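Local coordinates for protein putative thioesterase (Novosphingobium aromaticivorans, PDB 3CJY) that is a putative thioesterase of the double-hotdog acyl-CoA thioesterase family, probably hydrolysing acyl-CoA thioesters, and binds calcium, at residues A[34-46]-A[177-189]. Residues are numbered along the deposited sequence; the frame is centred on the assembly and turned at random. Where two conformers were deposited one is given.
Sequences YLFGGASMALALD and DAASLAMFADFLP
The carboxylate of Asp186 meets the start of helix 37-52 through OD2. Gly38 N donates to OD2 at 2.9 Å, a weak bond, since it is strongly bent. OD2 also lies 3.1 Å from Phe36 CE1, with ring and carboxylate planes turned 31° apart. The other oxygen, OD1, accepts from Gln253 NE2 and Asn207 ND2, so the buried carboxylate is held through both oxygens, more weakly at OD2. These bonds probably fix its rotation.

Phe36 is the N-cap residue of this helix. Its CG is anti to the backbone N (chi1 179°), and the ring swings back beneath the first turn, with Gly38 N over the centre of one face. Tyr145 stacks on the ring. The ring edge reaches the end of helix 178-185, where CZ lies 3.3 Å from Met183 O near the ring plane. CE2 touches Met183 CB, and CZ touches Phe187 CE1. An alanine in place of Phe36 would probably open a gap beside Met183 and Phe187 and take away the ring's contact with Asp186 OD2.

Beyond this end the helices run nearly antiparallel, at 152°, with their axes approaching to 7.3 Å. Small residues permit this. Gly38 CA sits 4.0 Å from Met183 CA, where a side chain on the glycine would clash. Ala182 CB is a knob in the hole formed by Gly38, Met41, Ala42 and Leu45, 3.6 Å from Met41 CG. Ala42 CB packs on Ala179, and the Met183 side chain runs alongside Gly38 to bring CE near Ala42.

The contact joins the central helices of the two hotdog domains. Leu45 and Ala178 rest on strand 203-211, and Phe187 on strands 163-170 and 220-230.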
loop_
_atom_site.group_PDB
_atom_site.type_symbol
_atom_site.label_atom_id
_atom_site.label_comp_id
_atom_site.label_asym_id
_atom_site.label_seq_id
_atom_site.Cartn_x
_atom_site.Cartn_y
_atom_site.Cartn_z
ATOM N N TYR A 34 7.648 -5.613 -21.957
ATOM C CA TYR A 34 6.842 -4.459 -21.577
ATOM C C TYR A 34 7.556 -3.721 -20.467
ATOM O O TYR A 34 8.446 -4.260 -19.794
ATOM C CB TYR A 34 5.418 -4.875 -21.156
ATOM C CG TYR A 34 5.443 -6.037 -20.204
ATOM C CD1 TYR A 34 5.541 -5.848 -18.824
ATOM C CD2 TYR A 34 5.430 -7.342 -20.694
ATOM C CE1 TYR A 34 5.617 -6.927 -17.967
ATOM C CE2 TYR A 34 5.500 -8.412 -19.846
ATOM C CZ TYR A 34 5.608 -8.201 -18.491
ATOM O OH TYR A 34 5.653 -9.313 -17.682
ATOM N N LEU A 35 7.150 -2.479 -20.299
ATOM C CA LEU A 35 7.678 -1.604 -19.273
ATOM C C LEU A 35 7.487 -2.236 -17.901
ATOM O O LEU A 35 6.387 -2.674 -17.514
ATOM C CB LEU A 35 6.996 -0.226 -19.344
ATOM C CG LEU A 35 7.449 0.830 -18.332
ATOM C CD1 LEU A 35 8.921 1.213 -18.478
ATOM C CD2 LEU A 35 6.537 2.070 -18.482
ATOM N N PHE A 36 8.627 -2.339 -17.225
ATOM C CA PHE A 36 8.716 -2.819 -15.850
ATOM C C PHE A 36 7.814 -1.979 -14.937
ATOM O O PHE A 36 7.854 -0.761 -14.953
ATOM C CB PHE A 36 10.205 -2.765 -15.418
ATOM C CG PHE A 36 10.479 -3.211 -14.016
ATOM C CD1 PHE A 36 9.885 -4.328 -13.480
ATOM C CD2 PHE A 36 11.416 -2.512 -13.268
ATOM C CE1 PHE A 36 10.191 -4.742 -12.178
ATOM C CE2 PHE A 36 11.717 -2.900 -11.965
ATOM C CZ PHE A 36 11.114 -4.030 -11.447
ATOM N N GLY A 37 7.002 -2.670 -14.139
ATOM C CA GLY A 37 6.074 -1.997 -13.233
ATOM C C GLY A 37 6.775 -1.017 -12.316
ATOM O O GLY A 37 6.302 0.104 -12.127
ATOM N N GLY A 38 7.902 -1.462 -11.745
ATOM C CA GLY A 38 8.680 -0.622 -10.860
ATOM C C GLY A 38 9.182 0.631 -11.526
ATOM O O GLY A 38 9.330 1.693 -10.892
ATOM N N ALA A 39 9.468 0.505 -12.817
ATOM C CA ALA A 39 9.931 1.676 -13.605
ATOM C C ALA A 39 8.757 2.624 -13.789
ATOM O O ALA A 39 8.913 3.809 -13.775
ATOM C CB ALA A 39 10.482 1.265 -14.972
ATOM N N SER A 40 7.576 2.075 -13.956
ATOM C CA SER A 40 6.370 2.901 -14.068
ATOM C C SER A 40 6.212 3.727 -12.783
ATOM O O SER A 40 5.950 4.937 -12.843
ATOM C CB SER A 40 5.130 2.051 -14.313
ATOM O OG SER A 40 5.179 1.541 -15.645
HETATM N N MSE A 41 6.326 3.041 -11.658
HETATM C CA MSE A 41 6.237 3.713 -10.366
HETATM C C MSE A 41 7.338 4.769 -10.239
HETATM O O MSE A 41 7.060 5.945 -9.913
HETATM C CB MSE A 41 6.275 2.759 -9.181
HETATM C CG MSE A 41 6.408 3.558 -7.903
HETATM SE SE MSE A 41 4.790 4.615 -7.425
HETATM C CE MSE A 41 3.826 3.130 -6.654
ATOM N N ALA A 42 8.565 4.402 -10.568
ATOM C CA ALA A 42 9.704 5.327 -10.517
ATOM C C ALA A 42 9.441 6.600 -11.301
ATOM O O ALA A 42 9.710 7.708 -10.849
ATOM C CB ALA A 42 10.967 4.650 -11.019
ATOM N N LEU A 43 8.908 6.427 -12.513
ATOM C CA LEU A 43 8.620 7.530 -13.431
ATOM C C LEU A 43 7.511 8.401 -12.888
ATOM O O LEU A 43 7.560 9.620 -12.954
ATOM C CB LEU A 43 8.280 6.974 -14.824
ATOM C CG LEU A 43 9.447 6.500 -15.703
ATOM C CD1 LEU A 43 9.052 5.473 -16.779
ATOM C CD2 LEU A 43 10.154 7.714 -16.341
ATOM N N ALA A 44 6.513 7.758 -12.321
ATOM C CA ALA A 44 5.377 8.518 -11.768
ATOM C C ALA A 44 5.879 9.384 -10.604
ATOM O O ALA A 44 5.541 10.595 -10.472
ATOM C CB ALA A 44 4.274 7.557 -11.337
ATOM N N LEU A 45 6.714 8.788 -9.757
ATOM C CA LEU A 45 7.231 9.519 -8.623
ATOM C C LEU A 45 8.194 10.614 -9.017
ATOM O O LEU A 45 8.251 11.666 -8.382
ATOM C CB LEU A 45 7.926 8.588 -7.653
ATOM C CG LEU A 45 7.123 7.448 -7.020
ATOM C CD1 LEU A 45 8.080 6.600 -6.163
ATOM C CD2 LEU A 45 5.961 8.004 -6.209
ATOM N N ASP A 46 8.920 10.371 -10.101
ATOM C CA ASP A 46 9.917 11.307 -10.603
ATOM C C ASP A 46 9.216 12.580 -11.108
ATOM O O ASP A 46 9.523 13.680 -10.669
ATOM C CB ASP A 46 10.765 10.661 -11.717
ATOM C CG ASP A 46 11.979 11.501 -12.093
ATOM O OD1 ASP A 46 12.946 11.536 -11.307
ATOM O OD2 ASP A 46 11.979 12.114 -13.171
ATOM N N ASP A 177 18.061 6.238 -4.664
ATOM C CA ASP A 177 17.049 7.283 -4.635
ATOM C C ASP A 177 15.632 6.713 -4.786
ATOM O O ASP A 177 15.443 5.487 -4.870
ATOM C CB ASP A 177 17.329 8.384 -5.678
ATOM C CG ASP A 177 17.328 7.877 -7.116
ATOM O OD1 ASP A 177 17.006 6.699 -7.395
ATOM O OD2 ASP A 177 17.698 8.668 -7.993
ATOM N N ALA A 178 14.633 7.601 -4.885
ATOM C CA ALA A 178 13.232 7.183 -4.942
ATOM C C ALA A 178 12.969 6.253 -6.155
ATOM O O ALA A 178 12.272 5.218 -6.028
ATOM C CB ALA A 178 12.343 8.376 -4.953
ATOM N N ALA A 179 13.604 6.594 -7.273
ATOM C CA ALA A 179 13.458 5.825 -8.528
ATOM C C ALA A 179 13.992 4.409 -8.333
ATOM O O ALA A 179 13.301 3.405 -8.614
ATOM C CB ALA A 179 14.149 6.497 -9.679
ATOM N N SER A 180 15.190 4.315 -7.784
ATOM C CA SER A 180 15.808 3.017 -7.533
ATOM C C SER A 180 14.978 2.182 -6.579
ATOM O O SER A 180 14.786 1.013 -6.783
ATOM C CB SER A 180 17.248 3.149 -6.985
ATOM O OG SER A 180 18.091 3.691 -7.993
ATOM N N LEU A 181 14.507 2.799 -5.502
ATOM C CA LEU A 181 13.688 2.089 -4.496
ATOM C C LEU A 181 12.339 1.578 -5.116
ATOM O O LEU A 181 11.921 0.455 -4.903
ATOM C CB LEU A 181 13.477 3.005 -3.281
ATOM C CG LEU A 181 14.745 3.355 -2.479
ATOM C CD1 LEU A 181 14.464 4.472 -1.489
ATOM C CD2 LEU A 181 15.336 2.082 -1.817
ATOM N N ALA A 182 11.715 2.417 -5.951
ATOM C CA ALA A 182 10.483 2.033 -6.599
ATOM C C ALA A 182 10.748 0.799 -7.472
ATOM O O ALA A 182 9.954 -0.111 -7.536
ATOM C CB ALA A 182 9.919 3.191 -7.455
HETATM N N MSE A 183 11.890 0.784 -8.148
HETATM C CA MSE A 183 12.202 -0.320 -9.052
HETATM C C MSE A 183 12.449 -1.605 -8.230
HETATM O O MSE A 183 11.947 -2.673 -8.554
HETATM C CB MSE A 183 13.350 0.076 -9.984
HETATM C CG MSE A 183 12.776 0.893 -11.137
HETATM SE SE MSE A 183 14.083 1.578 -12.426
HETATM C CE MSE A 183 14.652 2.866 -11.429
ATOM N N PHE A 184 13.239 -1.496 -7.159
ATOM C CA PHE A 184 13.556 -2.657 -6.345
ATOM C C PHE A 184 12.350 -3.228 -5.593
ATOM O O PHE A 184 12.267 -4.437 -5.309
ATOM C CB PHE A 184 14.691 -2.340 -5.362
ATOM C CG PHE A 184 16.042 -2.144 -6.018
ATOM C CD1 PHE A 184 16.313 -2.671 -7.282
ATOM C CD2 PHE A 184 17.090 -1.582 -5.302
ATOM C CE1 PHE A 184 17.624 -2.602 -7.820
ATOM C CE2 PHE A 184 18.381 -1.469 -5.861
ATOM C CZ PHE A 184 18.615 -1.964 -7.136
ATOM N N ALA A 185 11.407 -2.340 -5.247
ATOM C CA ALA A 185 10.160 -2.727 -4.594
ATOM C C ALA A 185 9.349 -3.673 -5.496
ATOM O O ALA A 185 8.627 -4.527 -5.025
ATOM C CB ALA A 185 9.270 -1.467 -4.230
ATOM N N ASP A 186 9.481 -3.495 -6.814
ATOM C CA ASP A 186 8.735 -4.328 -7.775
ATOM C C ASP A 186 9.428 -5.644 -8.147
ATOM O O ASP A 186 9.162 -6.233 -9.204
ATOM C CB ASP A 186 8.353 -3.527 -8.995
ATOM C CG ASP A 186 7.235 -4.195 -9.827
ATOM O OD1 ASP A 186 6.282 -4.729 -9.244
ATOM O OD2 ASP A 186 7.328 -4.185 -11.075
ATOM N N PHE A 187 10.262 -6.135 -7.241
ATOM C CA PHE A 187 10.807 -7.474 -7.342
ATOM C C PHE A 187 9.882 -8.526 -6.656
ATOM O O PHE A 187 10.145 -9.718 -6.658
ATOM C CB PHE A 187 12.217 -7.535 -6.763
ATOM C CG PHE A 187 13.300 -7.184 -7.744
ATOM C CD1 PHE A 187 13.339 -5.931 -8.342
ATOM C CD2 PHE A 187 14.307 -8.111 -8.031
ATOM C CE1 PHE A 187 14.309 -5.598 -9.243
ATOM C CE2 PHE A 187 15.320 -7.779 -8.926
ATOM C CZ PHE A 187 15.319 -6.510 -9.520
ATOM N N LEU A 188 8.737 -8.075 -6.158
ATOM C CA LEU A 188 7.809 -9.001 -5.485
ATOM C C LEU A 188 7.308 -10.109 -6.403
ATOM O O LEU A 188 7.020 -11.177 -5.917
ATOM C CB LEU A 188 6.645 -8.287 -4.781
ATOM C CG LEU A 188 6.973 -7.796 -3.387
ATOM C CD1 LEU A 188 5.957 -6.799 -2.879
ATOM C CD2 LEU A 188 7.115 -8.996 -2.424
ATOM N N PRO A 189 7.116 -9.836 -7.716
ATOM C CA PRO A 189 6.709 -11.005 -8.544
ATOM C C PRO A 189 7.696 -12.193 -8.481
ATOM O O PRO A 189 7.307 -13.353 -8.537
ATOM C CB PRO A 189 6.538 -10.386 -9.937
ATOM C CG PRO A 189 6.204 -8.944 -9.656
ATOM C CD PRO A 189 7.013 -8.563 -8.472
#